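Local coordinates for protein putative exotoxin (superantigen) (Streptococcus pyogenes, PDB 1TY0) that probably acts as a superantigen toxin that engages T-cell receptors, can dimerise through a shared surface, and binds zinc, at residues 18-23 with 181-186; 71-76 with 134-139; 147-152 with 172-177. All blocks are in the same frame, centred on the assembly; numbering follows the deposited sequence.

From the N terminus, the loop 18-23 leaves helix 5-18 and is met 158 residues later by the start of helix 183-187, so interaction 1 closes the longest loop. Both other contacts fall within that loop and follow one another in series: interaction 2 closes between 71-76 and 134-139, then interaction 3 between 147-152 and 172-177. Interactions 1 and 2 each join the OB-fold part to the beta-grasp part; interaction 3 stays within the latter. They also touch one another. V23 N lies 2.8 Å from G74 O, a probable backbone hydrogen bond; R139 of interaction 2 makes a salt bridge to D176 of interaction 3; and I186 packs on A177.

Interaction 1: 18-23 with 181-186; sequences YEIIPV and STRSDI
The guanidinium of R183 carries I20 on one face: CD1 sits 3.8 Å above the plane, over its centre, while CB of I20 approaches NH2 at 3.6 Å. At the edge, near the plane, lies the carbonyl O of E19, 3.2 Å from R183 NH2 but at a poor angle for a hydrogen bond. The second flat group, the Y18 ring, is met obliquely by CG2 of I186, 3.8 Å from CE2. I20 holds CG1 anti to its backbone N (chi1 -180°), which carries CD1 out over the guanidinium, and R183 reaches across with its chain extended from CG to NE. The charged end is fixed from two sides of the interface: NE bonds to A17 O and NH2 to Y16 O of its own chain, NH1 to E19 O of the second subunit, whose own R183 bonds back to E19 here. On the helix side, T182 and D185 form a capping box: D185 N donates to T182 OG1 at 3.1 Å, and T182 N to D185 OD2. The arrangement is thus a capped helix start in the beta-grasp half whose first-turn arginine reaches the inverse gamma turn centred on E19, at the subunit interface.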
ATOM      1  N   TYR A  18      -5.452  -7.267   1.884  1.00 14.14           N
ATOM      2  CA  TYR A  18      -4.352  -7.606   0.991  1.00 13.97           C
ATOM      3  C   TYR A  18      -4.170  -6.749  -0.268  1.00 15.04           C
ATOM      4  O   TYR A  18      -3.227  -6.957  -1.024  1.00 15.15           O
ATOM      5  CB  TYR A  18      -4.434  -9.098   0.641  1.00 12.68           C
ATOM      6  CG  TYR A  18      -3.962  -9.986   1.780  1.00 11.89           C
ATOM      7  CD1 TYR A  18      -2.606 -10.231   1.978  1.00 11.40           C
ATOM      8  CD2 TYR A  18      -4.870 -10.550   2.681  1.00 12.88           C
ATOM      9  CE1 TYR A  18      -2.154 -11.018   3.045  1.00 12.18           C
ATOM     10  CE2 TYR A  18      -4.430 -11.339   3.757  1.00 10.67           C
ATOM     11  CZ  TYR A  18      -3.069 -11.566   3.929  1.00 12.52           C
ATOM     12  OH  TYR A  18      -2.624 -12.344   4.978  1.00 11.84           O
ATOM     13  N   GLU A  19      -5.072  -5.799  -0.504  1.00 14.77           N
ATOM     14  CA  GLU A  19      -4.933  -4.890  -1.650  1.00 14.71           C
ATOM     15  C   GLU A  19      -4.074  -3.771  -1.079  1.00 13.43           C
ATOM     16  O   GLU A  19      -4.567  -2.698  -0.747  1.00 15.67           O
ATOM     17  CB  GLU A  19      -6.296  -4.342  -2.079  1.00 20.11           C
ATOM     18  CG  GLU A  19      -7.058  -5.255  -3.030  1.00 26.69           C
ATOM     19  CD  GLU A  19      -6.479  -5.235  -4.431  1.00 31.03           C
ATOM     20  OE1 GLU A  19      -6.510  -4.161  -5.073  1.00 34.10           O
ATOM     21  OE2 GLU A  19      -5.991  -6.288  -4.890  1.00 35.02           O
ATOM     22  N   ILE A  20      -2.779  -4.038  -0.970  1.00 13.82           N
ATOM     23  CA  ILE A  20      -1.856  -3.097  -0.362  1.00 14.77           C
ATOM     24  C   ILE A  20      -0.452  -3.178  -0.957  1.00 12.94           C
ATOM     25  O   ILE A  20      -0.093  -4.161  -1.602  1.00 14.04           O
ATOM     26  CB  ILE A  20      -1.784  -3.398   1.151  1.00 16.19           C
ATOM     27  CG1 ILE A  20      -0.835  -2.440   1.866  1.00 20.33           C
ATOM     28  CG2 ILE A  20      -1.334  -4.833   1.355  1.00 19.06           C
ATOM     29  CD1 ILE A  20      -0.812  -2.661   3.364  1.00 24.53           C
ATOM     30  N   ILE A  21       0.331  -2.127  -0.742  1.00 12.11           N
ATOM     31  CA  ILE A  21       1.708  -2.063  -1.220  1.00 11.50           C
ATOM     32  C   ILE A  21       2.589  -2.456  -0.037  1.00 10.00           C
ATOM     33  O   ILE A  21       2.503  -1.853   1.028  1.00 12.81           O
ATOM     34  CB  ILE A  21       2.077  -0.629  -1.663  1.00 12.67           C
ATOM     35  CG1 ILE A  21       1.356  -0.295  -2.973  1.00 16.55           C
ATOM     36  CG2 ILE A  21       3.591  -0.494  -1.828  1.00 15.00           C
ATOM     37  CD1 ILE A  21       1.840  -1.101  -4.147  1.00 19.15           C
ATOM     38  N   PRO A  22       3.456  -3.465  -0.213  1.00 10.09           N
ATOM     39  CA  PRO A  22       4.319  -3.890   0.894  1.00 10.42           C
ATOM     40  C   PRO A  22       5.551  -3.040   1.148  1.00 10.95           C
ATOM     41  O   PRO A  22       5.998  -2.292   0.279  1.00 11.93           O
ATOM     42  CB  PRO A  22       4.704  -5.310   0.496  1.00 11.36           C
ATOM     43  CG  PRO A  22       4.822  -5.196  -0.998  1.00 14.59           C
ATOM     44  CD  PRO A  22       3.607  -4.363  -1.373  1.00 10.95           C
ATOM     45  N   VAL A  23       6.081  -3.168   2.359  1.00 10.10           N
ATOM     46  CA  VAL A  23       7.314  -2.495   2.750  1.00  9.08           C
ATOM     47  C   VAL A  23       8.350  -3.492   2.249  1.00  8.84           C
ATOM     48  O   VAL A  23       8.463  -4.597   2.779  1.00  8.83           O
ATOM     49  CB  VAL A  23       7.417  -2.359   4.276  1.00  8.04           C
ATOM     50  CG1 VAL A  23       8.790  -1.817   4.649  1.00  9.88           C
ATOM     51  CG2 VAL A  23       6.327  -1.431   4.787  1.00 10.24           C
ATOM     52  N   SER A 181     -12.349  -8.083  11.193  1.00 17.08           N
ATOM     53  CA  SER A 181     -10.887  -8.080  11.166  1.00 17.06           C
ATOM     54  C   SER A 181     -10.214  -6.879  10.500  1.00 15.81           C
ATOM     55  O   SER A 181     -10.551  -6.513   9.373  1.00 16.72           O
ATOM     56  CB  SER A 181     -10.377  -9.354  10.484  1.00 14.60           C
ATOM     57  OG  SER A 181     -10.810 -10.516  11.164  1.00 14.26           O
ATOM     58  N   THR A 182      -9.254  -6.290  11.212  1.00 16.05           N
ATOM     59  CA  THR A 182      -8.467  -5.158  10.716  1.00 15.49           C
ATOM     60  C   THR A 182      -7.196  -5.752  10.113  1.00 14.55           C
ATOM     61  O   THR A 182      -6.945  -6.945  10.263  1.00 12.80           O
ATOM     62  CB  THR A 182      -8.019  -4.219  11.856  1.00 14.17           C
ATOM     63  OG1 THR A 182      -7.167  -4.935  12.761  1.00 14.74           O
ATOM     64  CG2 THR A 182      -9.218  -3.681  12.612  1.00 16.73           C
ATOM     65  N   ARG A 183      -6.385  -4.934   9.447  1.00 12.93           N
ATOM     66  CA  ARG A 183      -5.148  -5.448   8.876  1.00 13.02           C
ATOM     67  C   ARG A 183      -4.254  -5.972   9.992  1.00 11.50           C
ATOM     68  O   ARG A 183      -3.597  -6.997   9.836  1.00 12.42           O
ATOM     69  CB  ARG A 183      -4.424  -4.367   8.069  1.00 14.54           C
ATOM     70  CG  ARG A 183      -4.864  -4.329   6.618  1.00 16.76           C
ATOM     71  CD  ARG A 183      -4.230  -3.178   5.850  1.00 16.87           C
ATOM     72  NE  ARG A 183      -4.624  -3.228   4.446  1.00 19.07           N
ATOM     73  CZ  ARG A 183      -4.647  -2.178   3.631  1.00 21.69           C
ATOM     74  NH1 ARG A 183      -4.299  -0.976   4.072  1.00 19.87           N
ATOM     75  NH2 ARG A 183      -5.022  -2.334   2.368  1.00 22.95           N
ATOM     76  N   SER A 184      -4.243  -5.270  11.122  1.00 12.09           N
ATOM     77  CA  SER A 184      -3.443  -5.701  12.260  1.00 12.72           C
ATOM     78  C   SER A 184      -3.866  -7.105  12.683  1.00 12.05           C
ATOM     79  O   SER A 184      -3.020  -7.972  12.904  1.00 12.22           O
ATOM     80  CB  SER A 184      -3.624  -4.747  13.439  1.00 13.39           C
ATOM     81  OG  SER A 184      -2.863  -5.178  14.553  1.00 15.79           O
ATOM     82  N   ASP A 185      -5.173  -7.326  12.800  1.00 12.83           N
ATOM     83  CA  ASP A 185      -5.682  -8.641  13.201  1.00 10.78           C
ATOM     84  C   ASP A 185      -5.245  -9.737  12.237  1.00 11.97           C
ATOM     85  O   ASP A 185      -4.793 -10.802  12.663  1.00 11.32           O
ATOM     86  CB  ASP A 185      -7.214  -8.659  13.257  1.00 12.68           C
ATOM     87  CG  ASP A 185      -7.782  -7.747  14.322  1.00 13.12           C
ATOM     88  OD1 ASP A 185      -7.145  -7.581  15.383  1.00 14.39           O
ATOM     89  OD2 ASP A 185      -8.886  -7.215  14.099  1.00 13.91           O
ATOM     90  N   ILE A 186      -5.386  -9.467  10.941  1.00 10.37           N
ATOM     91  CA  ILE A 186      -5.054 -10.439   9.901  1.00 11.53           C
ATOM     92  C   ILE A 186      -3.562 -10.683   9.714  1.00 10.71           C
ATOM     93  O   ILE A 186      -3.141 -11.802   9.414  1.00 12.19           O
ATOM     94  CB  ILE A 186      -5.676 -10.014   8.545  1.00 11.83           C
ATOM     95  CG1 ILE A 186      -7.206 -10.040   8.653  1.00 10.82           C
ATOM     96  CG2 ILE A 186      -5.230 -10.956   7.430  1.00 13.34           C
ATOM     97  CD1 ILE A 186      -7.921  -9.341   7.518  1.00 13.68           C
TER

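Interaction 2: 71-76 with 134-139; sequences NIFGLP and FDFKIR
F136 is touched by two side chains of 71-76. L75 lays CD2 over one face of its ring, 4.0 Å from the centroid and 27° off the normal, a CH-pi contact, while F73 brings CE1 to within 3.7 Å of F136 CD2. That CD2 lies at the edge of the F73 ring, near its plane; the two rings are inclined at 49° with centroids 5.9 Å apart, an oblique aromatic pair. K137 adds its aliphatic end, CE standing 3.8 Å from F73 CZ. Its chain is extended beyond CG, which carries the ammonium past the ring to E133, in a salt bridge, and to the carbonyl of K123. F136 has CG anti to the backbone N (chi1 167°), directing the ring from the helix toward the strand. Further out, one turn apart on the helix, R139 NE bonds D135 OD1 at 2.7 Å in a salt bridge, approaching from above the carboxylate plane, while D135 OD2 is hydrogen-bonded to the hydroxyl of Y190. Y18 of helix 5-18 packs against L75 and F136, strand 69-74 pairs with 23-26 and 84-93, and strand 157-164 lies against helix 131-146 through F134, D135 and I138.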
ATOM      1  N   ASN A  71      16.881  -8.263   5.105  1.00 11.79           N
ATOM      2  CA  ASN A  71      15.942  -7.870   4.069  1.00 10.70           C
ATOM      3  C   ASN A  71      14.591  -7.753   4.739  1.00 10.58           C
ATOM      4  O   ASN A  71      14.289  -8.476   5.695  1.00 10.85           O
ATOM      5  CB  ASN A  71      15.877  -8.913   2.962  1.00 11.93           C
ATOM      6  CG  ASN A  71      17.165  -8.989   2.176  1.00 12.28           C
ATOM      7  OD1 ASN A  71      17.809  -7.971   1.943  1.00 14.11           O
ATOM      8  ND2 ASN A  71      17.541 -10.193   1.755  1.00 16.18           N
ATOM      9  N   ILE A  72      13.776  -6.840   4.229  1.00 10.60           N
ATOM     10  CA  ILE A  72      12.461  -6.609   4.785  1.00  8.88           C
ATOM     11  C   ILE A  72      11.380  -6.769   3.732  1.00  7.78           C
ATOM     12  O   ILE A  72      11.481  -6.214   2.637  1.00  9.16           O
ATOM     13  CB  ILE A  72      12.325  -5.168   5.325  1.00 10.55           C
ATOM     14  CG1 ILE A  72      13.362  -4.915   6.417  1.00 12.94           C
ATOM     15  CG2 ILE A  72      10.899  -4.936   5.838  1.00 10.01           C
ATOM     16  CD1 ILE A  72      13.442  -3.456   6.844  1.00 14.63           C
ATOM     17  N   PHE A  73      10.362  -7.549   4.064  1.00  7.41           N
ATOM     18  CA  PHE A  73       9.201  -7.692   3.193  1.00  8.66           C
ATOM     19  C   PHE A  73       8.050  -7.893   4.155  1.00 10.19           C
ATOM     20  O   PHE A  73       7.773  -9.014   4.597  1.00 11.39           O
ATOM     21  CB  PHE A  73       9.282  -8.886   2.246  1.00  9.48           C
ATOM     22  CG  PHE A  73       8.265  -8.817   1.138  1.00  9.03           C
ATOM     23  CD1 PHE A  73       6.929  -9.110   1.387  1.00 10.45           C
ATOM     24  CD2 PHE A  73       8.627  -8.375  -0.130  1.00 10.56           C
ATOM     25  CE1 PHE A  73       5.967  -8.957   0.389  1.00 10.65           C
ATOM     26  CE2 PHE A  73       7.669  -8.220  -1.136  1.00 11.28           C
ATOM     27  CZ  PHE A  73       6.336  -8.512  -0.870  1.00 13.82           C
ATOM     28  N   GLY A  74       7.392  -6.793   4.492  1.00  9.04           N
ATOM     29  CA  GLY A  74       6.289  -6.865   5.429  1.00  9.75           C
ATOM     30  C   GLY A  74       5.126  -5.997   5.021  1.00  7.88           C
ATOM     31  O   GLY A  74       5.296  -4.995   4.319  1.00  9.45           O
ATOM     32  N   LEU A  75       3.934  -6.381   5.462  1.00  7.23           N
ATOM     33  CA  LEU A  75       2.740  -5.616   5.129  1.00  7.90           C
ATOM     34  C   LEU A  75       2.447  -4.651   6.267  1.00  6.78           C
ATOM     35  O   LEU A  75       2.294  -5.067   7.420  1.00  8.89           O
ATOM     36  CB  LEU A  75       1.562  -6.570   4.896  1.00  9.62           C
ATOM     37  CG  LEU A  75       1.885  -7.730   3.945  1.00  7.57           C
ATOM     38  CD1 LEU A  75       0.637  -8.593   3.725  1.00 10.26           C
ATOM     39  CD2 LEU A  75       2.394  -7.183   2.618  1.00  8.59           C
ATOM     40  N   PRO A  76       2.386  -3.340   5.970  1.00  7.50           N
ATOM     41  CA  PRO A  76       2.110  -2.351   7.021  1.00  7.96           C
ATOM     42  C   PRO A  76       0.697  -2.509   7.570  1.00  9.29           C
ATOM     43  O   PRO A  76      -0.248  -2.687   6.803  1.00 10.15           O
ATOM     44  CB  PRO A  76       2.308  -1.022   6.298  1.00  8.85           C
ATOM     45  CG  PRO A  76       1.804  -1.332   4.913  1.00  8.19           C
ATOM     46  CD  PRO A  76       2.441  -2.695   4.642  1.00  9.52           C
ATOM     47  N   PHE A 134       5.772 -14.830   0.615  1.00 12.02           N
ATOM     48  CA  PHE A 134       5.185 -15.818  -0.283  1.00 10.37           C
ATOM     49  C   PHE A 134       3.657 -15.743  -0.228  1.00 11.91           C
ATOM     50  O   PHE A 134       2.986 -15.744  -1.261  1.00 11.29           O
ATOM     51  CB  PHE A 134       5.652 -17.219   0.110  1.00 11.55           C
ATOM     52  CG  PHE A 134       5.423 -18.252  -0.952  1.00 15.91           C
ATOM     53  CD1 PHE A 134       4.152 -18.769  -1.173  1.00 16.96           C
ATOM     54  CD2 PHE A 134       6.475 -18.693  -1.747  1.00 16.62           C
ATOM     55  CE1 PHE A 134       3.929 -19.712  -2.172  1.00 17.57           C
ATOM     56  CE2 PHE A 134       6.262 -19.637  -2.748  1.00 18.84           C
ATOM     57  CZ  PHE A 134       4.984 -20.145  -2.959  1.00 17.53           C
ATOM     58  N   ASP A 135       3.116 -15.662   0.986  1.00 10.09           N
ATOM     59  CA  ASP A 135       1.673 -15.603   1.195  1.00 11.08           C
ATOM     60  C   ASP A 135       1.064 -14.373   0.523  1.00 10.29           C
ATOM     61  O   ASP A 135       0.073 -14.472  -0.201  1.00 11.71           O
ATOM     62  CB  ASP A 135       1.383 -15.608   2.705  1.00 10.47           C
ATOM     63  CG  ASP A 135      -0.093 -15.776   3.025  1.00 12.52           C
ATOM     64  OD1 ASP A 135      -0.830 -16.349   2.198  1.00 13.57           O
ATOM     65  OD2 ASP A 135      -0.510 -15.355   4.127  1.00 12.93           O
ATOM     66  N   PHE A 136       1.660 -13.212   0.757  1.00  8.80           N
ATOM     67  CA  PHE A 136       1.163 -11.985   0.147  1.00  9.08           C
ATOM     68  C   PHE A 136       1.131 -12.083  -1.376  1.00  9.31           C
ATOM     69  O   PHE A 136       0.120 -11.773  -2.006  1.00 10.29           O
ATOM     70  CB  PHE A 136       2.039 -10.797   0.545  1.00  7.94           C
ATOM     71  CG  PHE A 136       1.790  -9.567  -0.278  1.00  9.83           C
ATOM     72  CD1 PHE A 136       0.641  -8.803  -0.087  1.00 12.30           C
ATOM     73  CD2 PHE A 136       2.689  -9.196  -1.276  1.00 10.81           C
ATOM     74  CE1 PHE A 136       0.389  -7.681  -0.886  1.00 13.67           C
ATOM     75  CE2 PHE A 136       2.445  -8.083  -2.075  1.00 13.79           C
ATOM     76  CZ  PHE A 136       1.294  -7.325  -1.880  1.00 12.30           C
ATOM     77  N   LYS A 137       2.240 -12.518  -1.964  1.00 10.11           N
ATOM     78  CA  LYS A 137       2.318 -12.611  -3.416  1.00  9.92           C
ATOM     79  C   LYS A 137       1.350 -13.618  -4.010  1.00 11.32           C
ATOM     80  O   LYS A 137       0.707 -13.333  -5.016  1.00 11.32           O
ATOM     81  CB  LYS A 137       3.752 -12.919  -3.847  1.00  9.55           C
ATOM     82  CG  LYS A 137       4.700 -11.766  -3.542  1.00 10.00           C
ATOM     83  CD  LYS A 137       6.123 -12.006  -4.040  1.00 11.20           C
ATOM     84  CE  LYS A 137       6.936 -10.723  -3.879  1.00 10.44           C
ATOM     85  NZ  LYS A 137       8.378 -10.894  -4.209  1.00 10.72           N
ATOM     86  N   ILE A 138       1.229 -14.784  -3.384  1.00 10.08           N
ATOM     87  CA  ILE A 138       0.309 -15.794  -3.892  1.00 15.35           C
ATOM     88  C   ILE A 138      -1.141 -15.339  -3.735  1.00 13.53           C
ATOM     89  O   ILE A 138      -1.960 -15.564  -4.622  1.00 13.35           O
ATOM     90  CB  ILE A 138       0.508 -17.157  -3.191  1.00 18.09           C
ATOM     91  CG1 ILE A 138      -0.416 -18.203  -3.823  1.00 24.47           C
ATOM     92  CG2 ILE A 138       0.229 -17.031  -1.711  1.00 22.75           C
ATOM     93  CD1 ILE A 138      -0.117 -19.617  -3.380  1.00 27.16           C
ATOM     94  N   ARG A 139      -1.475 -14.692  -2.622  1.00 13.56           N
ATOM     95  CA  ARG A 139      -2.853 -14.223  -2.464  1.00 12.24           C
ATOM     96  C   ARG A 139      -3.167 -13.184  -3.531  1.00 13.19           C
ATOM     97  O   ARG A 139      -4.246 -13.198  -4.127  1.00 12.97           O
ATOM     98  CB  ARG A 139      -3.086 -13.626  -1.073  1.00 11.72           C
ATOM     99  CG  ARG A 139      -3.086 -14.672   0.024  1.00 12.38           C
ATOM    100  CD  ARG A 139      -3.606 -14.122   1.339  1.00 11.22           C
ATOM    101  NE  ARG A 139      -3.192 -14.978   2.444  1.00 12.08           N
ATOM    102  CZ  ARG A 139      -3.928 -15.242   3.518  1.00 12.77           C
ATOM    103  NH1 ARG A 139      -5.145 -14.727   3.648  1.00 13.84           N
ATOM    104  NH2 ARG A 139      -3.431 -16.012   4.473  1.00 14.35           N
TER

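Interaction 3: 147-152 with 172-177; sequences KIYDPN and FNLYDA
Y149 and Y175 stand almost perpendicular, their planes at 85° and centroids 5.5 Å apart, with the edge of Y149 turned toward the face of Y175. This is an offset edge-to-face pair: Y149 CE1 lies 3.8 Å above the Y175 plane, displaced toward the rim. Each ring also sends its hydroxyl to a backbone carbonyl on the other segment, so the two tyrosines reach past one another in a reciprocal exchange. Y149 OH donates to L174 O at 2.6 Å, in the carbonyl plane and with a C=O...donor angle of 147°; L174 O in turn lies at the edge of the Y149 ring. Y175 OH donates to I148 O at 2.7 Å, where the approach is more bent, at 125°, and tilted from the carbonyl plane. Both tyrosines place CG anti to their own carbonyl carbon, beside the backbone N, which swings each ring out to the other segment. I148 supports the pair from its own segment by setting CG1 over a face of the Y149 ring, and its CB comes 3.4 Å from Y175 OH.

The backbone on both sides is shaped by local bonds. K147 to D150 form a type I beta turn after helix 131-146, and D150 and N173 each make an Asx turn, N173 OD1 accepting from Y175 N. R139 of that helix makes a weak hydrogen bond to Y149 OH and a salt bridge to D176. Two buried carbonyls, those of I148 and L174, thus receive phenol protons while the rings pack edge to face beside them, joining the turn after the helix to the loop that follows strand 168-173. The nearby positive charge of R139 would probably make the Y149 hydroxyl a stronger donor to L174 O.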
ATOM      1  N   LYS A 147     -10.041 -14.370  -8.500  1.00 16.92           N
ATOM      2  CA  LYS A 147     -10.998 -13.577  -7.727  1.00 16.85           C
ATOM      3  C   LYS A 147     -11.440 -14.298  -6.456  1.00 16.49           C
ATOM      4  O   LYS A 147     -12.623 -14.287  -6.102  1.00 16.62           O
ATOM      5  CB  LYS A 147     -12.231 -13.278  -8.589  1.00 18.06           C
ATOM      6  CG  LYS A 147     -11.920 -12.955 -10.047  1.00 20.07           C
ATOM      7  CD  LYS A 147     -11.087 -11.697 -10.198  1.00 23.67           C
ATOM      8  CE  LYS A 147     -10.742 -11.452 -11.667  1.00 26.70           C
ATOM      9  NZ  LYS A 147      -9.940 -10.210 -11.859  1.00 27.68           N
ATOM     10  N   ILE A 148     -10.491 -14.903  -5.751  1.00 14.61           N
ATOM     11  CA  ILE A 148     -10.825 -15.656  -4.554  1.00 14.94           C
ATOM     12  C   ILE A 148     -11.476 -14.869  -3.421  1.00 14.41           C
ATOM     13  O   ILE A 148     -12.105 -15.467  -2.550  1.00 15.35           O
ATOM     14  CB  ILE A 148      -9.592 -16.429  -4.010  1.00 15.81           C
ATOM     15  CG1 ILE A 148      -8.610 -15.476  -3.322  1.00 16.97           C
ATOM     16  CG2 ILE A 148      -8.929 -17.196  -5.149  1.00 15.25           C
ATOM     17  CD1 ILE A 148      -8.241 -14.286  -4.113  1.00 21.40           C
ATOM     18  N   TYR A 149     -11.346 -13.545  -3.423  1.00 15.18           N
ATOM     19  CA  TYR A 149     -11.972 -12.751  -2.368  1.00 16.61           C
ATOM     20  C   TYR A 149     -13.132 -11.913  -2.895  1.00 18.45           C
ATOM     21  O   TYR A 149     -13.592 -10.981  -2.232  1.00 17.39           O
ATOM     22  CB  TYR A 149     -10.946 -11.847  -1.666  1.00 17.49           C
ATOM     23  CG  TYR A 149      -9.868 -12.598  -0.906  1.00 15.20           C
ATOM     24  CD1 TYR A 149     -10.156 -13.782  -0.220  1.00 15.18           C
ATOM     25  CD2 TYR A 149      -8.558 -12.117  -0.863  1.00 14.97           C
ATOM     26  CE1 TYR A 149      -9.162 -14.466   0.485  1.00 13.59           C
ATOM     27  CE2 TYR A 149      -7.564 -12.792  -0.161  1.00 14.01           C
ATOM     28  CZ  TYR A 149      -7.867 -13.963   0.507  1.00 12.78           C
ATOM     29  OH  TYR A 149      -6.875 -14.642   1.178  1.00 14.41           O
ATOM     30  N   ASP A 150     -13.604 -12.244  -4.095  1.00 17.73           N
ATOM     31  CA  ASP A 150     -14.737 -11.531  -4.682  1.00 19.58           C
ATOM     32  C   ASP A 150     -15.988 -12.244  -4.186  1.00 18.09           C
ATOM     33  O   ASP A 150     -16.062 -13.467  -4.216  1.00 17.94           O
ATOM     34  CB  ASP A 150     -14.690 -11.585  -6.212  1.00 20.72           C
ATOM     35  CG  ASP A 150     -15.761 -10.724  -6.859  1.00 23.48           C
ATOM     36  OD1 ASP A 150     -15.505  -9.526  -7.109  1.00 25.24           O
ATOM     37  OD2 ASP A 150     -16.868 -11.241  -7.109  1.00 24.08           O
ATOM     38  N   PRO A 151     -16.993 -11.487  -3.726  1.00 19.72           N
ATOM     39  CA  PRO A 151     -18.226 -12.108  -3.231  1.00 19.84           C
ATOM     40  C   PRO A 151     -18.925 -13.005  -4.246  1.00 19.27           C
ATOM     41  O   PRO A 151     -19.697 -13.891  -3.872  1.00 21.30           O
ATOM     42  CB  PRO A 151     -19.082 -10.904  -2.841  1.00 20.49           C
ATOM     43  CG  PRO A 151     -18.646  -9.861  -3.828  1.00 22.08           C
ATOM     44  CD  PRO A 151     -17.137 -10.023  -3.792  1.00 19.43           C
ATOM     45  N   ASN A 152     -18.651 -12.788  -5.528  1.00 19.74           N
ATOM     46  CA  ASN A 152     -19.300 -13.585  -6.560  1.00 19.95           C
ATOM     47  C   ASN A 152     -18.519 -14.809  -7.040  1.00 19.46           C
ATOM     48  O   ASN A 152     -18.949 -15.503  -7.966  1.00 20.69           O
ATOM     49  CB  ASN A 152     -19.684 -12.683  -7.735  1.00 22.64           C
ATOM     50  CG  ASN A 152     -20.706 -11.627  -7.342  1.00 26.14           C
ATOM     51  OD1 ASN A 152     -21.794 -11.948  -6.859  1.00 28.39           O
ATOM     52  ND2 ASN A 152     -20.359 -10.362  -7.540  1.00 28.28           N
ATOM     53  N   PHE A 172      -1.648 -22.940   5.448  1.00 24.01           N
ATOM     54  CA  PHE A 172      -2.260 -21.701   5.917  1.00 22.25           C
ATOM     55  C   PHE A 172      -3.657 -21.484   5.362  1.00 19.93           C
ATOM     56  O   PHE A 172      -3.904 -21.692   4.178  1.00 20.61           O
ATOM     57  CB  PHE A 172      -1.378 -20.521   5.516  1.00 20.54           C
ATOM     58  CG  PHE A 172       0.030 -20.648   5.986  1.00 22.66           C
ATOM     59  CD1 PHE A 172       0.362 -20.360   7.305  1.00 21.22           C
ATOM     60  CD2 PHE A 172       1.020 -21.112   5.129  1.00 20.66           C
ATOM     61  CE1 PHE A 172       1.657 -20.535   7.764  1.00 22.69           C
ATOM     62  CE2 PHE A 172       2.318 -21.292   5.580  1.00 23.12           C
ATOM     63  CZ  PHE A 172       2.639 -21.004   6.903  1.00 21.51           C
ATOM     64  N   ASN A 173      -4.562 -21.055   6.232  1.00 18.49           N
ATOM     65  CA  ASN A 173      -5.941 -20.777   5.854  1.00 17.98           C
ATOM     66  C   ASN A 173      -5.966 -19.494   5.025  1.00 16.95           C
ATOM     67  O   ASN A 173      -5.440 -18.466   5.450  1.00 17.32           O
ATOM     68  CB  ASN A 173      -6.781 -20.617   7.125  1.00 17.63           C
ATOM     69  CG  ASN A 173      -8.227 -20.267   6.841  1.00 17.49           C
ATOM     70  OD1 ASN A 173      -8.713 -20.410   5.723  1.00 16.95           O
ATOM     71  ND2 ASN A 173      -8.932 -19.824   7.874  1.00 20.80           N
ATOM     72  N   LEU A 174      -6.564 -19.557   3.839  1.00 16.87           N
ATOM     73  CA  LEU A 174      -6.636 -18.392   2.959  1.00 16.26           C
ATOM     74  C   LEU A 174      -7.822 -17.484   3.264  1.00 15.31           C
ATOM     75  O   LEU A 174      -7.912 -16.368   2.755  1.00 13.61           O
ATOM     76  CB  LEU A 174      -6.690 -18.845   1.496  1.00 16.08           C
ATOM     77  CG  LEU A 174      -5.361 -19.353   0.928  1.00 17.63           C
ATOM     78  CD1 LEU A 174      -5.590 -19.961  -0.448  1.00 15.99           C
ATOM     79  CD2 LEU A 174      -4.362 -18.202   0.852  1.00 16.07           C
ATOM     80  N   TYR A 175      -8.732 -17.965   4.102  1.00 14.48           N
ATOM     81  CA  TYR A 175      -9.908 -17.187   4.466  1.00 13.75           C
ATOM     82  C   TYR A 175      -9.874 -16.948   5.971  1.00 15.00           C
ATOM     83  O   TYR A 175     -10.870 -17.133   6.671  1.00 15.74           O
ATOM     84  CB  TYR A 175     -11.166 -17.951   4.041  1.00 13.61           C
ATOM     85  CG  TYR A 175     -11.314 -18.012   2.534  1.00 13.90           C
ATOM     86  CD1 TYR A 175     -10.682 -19.012   1.788  1.00 17.08           C
ATOM     87  CD2 TYR A 175     -12.012 -17.025   1.848  1.00 15.55           C
ATOM     88  CE1 TYR A 175     -10.741 -19.013   0.388  1.00 14.87           C
ATOM     89  CE2 TYR A 175     -12.082 -17.019   0.454  1.00 14.04           C
ATOM     90  CZ  TYR A 175     -11.445 -18.011  -0.268  1.00 14.36           C
ATOM     91  OH  TYR A 175     -11.507 -17.982  -1.647  1.00 14.69           O
ATOM     92  N   ASP A 176      -8.709 -16.516   6.445  1.00 14.18           N
ATOM     93  CA  ASP A 176      -8.478 -16.267   7.862  1.00 14.18           C
ATOM     94  C   ASP A 176      -8.860 -14.882   8.378  1.00 15.02           C
ATOM     95  O   ASP A 176      -7.994 -14.067   8.710  1.00 14.86           O
ATOM     96  CB  ASP A 176      -7.009 -16.568   8.194  1.00 15.33           C
ATOM     97  CG  ASP A 176      -6.029 -15.748   7.363  1.00 16.21           C
ATOM     98  OD1 ASP A 176      -6.325 -15.457   6.185  1.00 15.35           O
ATOM     99  OD2 ASP A 176      -4.948 -15.409   7.894  1.00 16.01           O
ATOM    100  N   ALA A 177     -10.163 -14.622   8.458  1.00 14.08           N
ATOM    101  CA  ALA A 177     -10.649 -13.346   8.969  1.00 13.95           C
ATOM    102  C   ALA A 177     -12.128 -13.417   9.314  1.00 14.52           C
ATOM    103  O   ALA A 177     -12.818 -14.364   8.936  1.00 14.14           O
ATOM    104  CB  ALA A 177     -10.421 -12.238   7.942  1.00 15.28           C
TER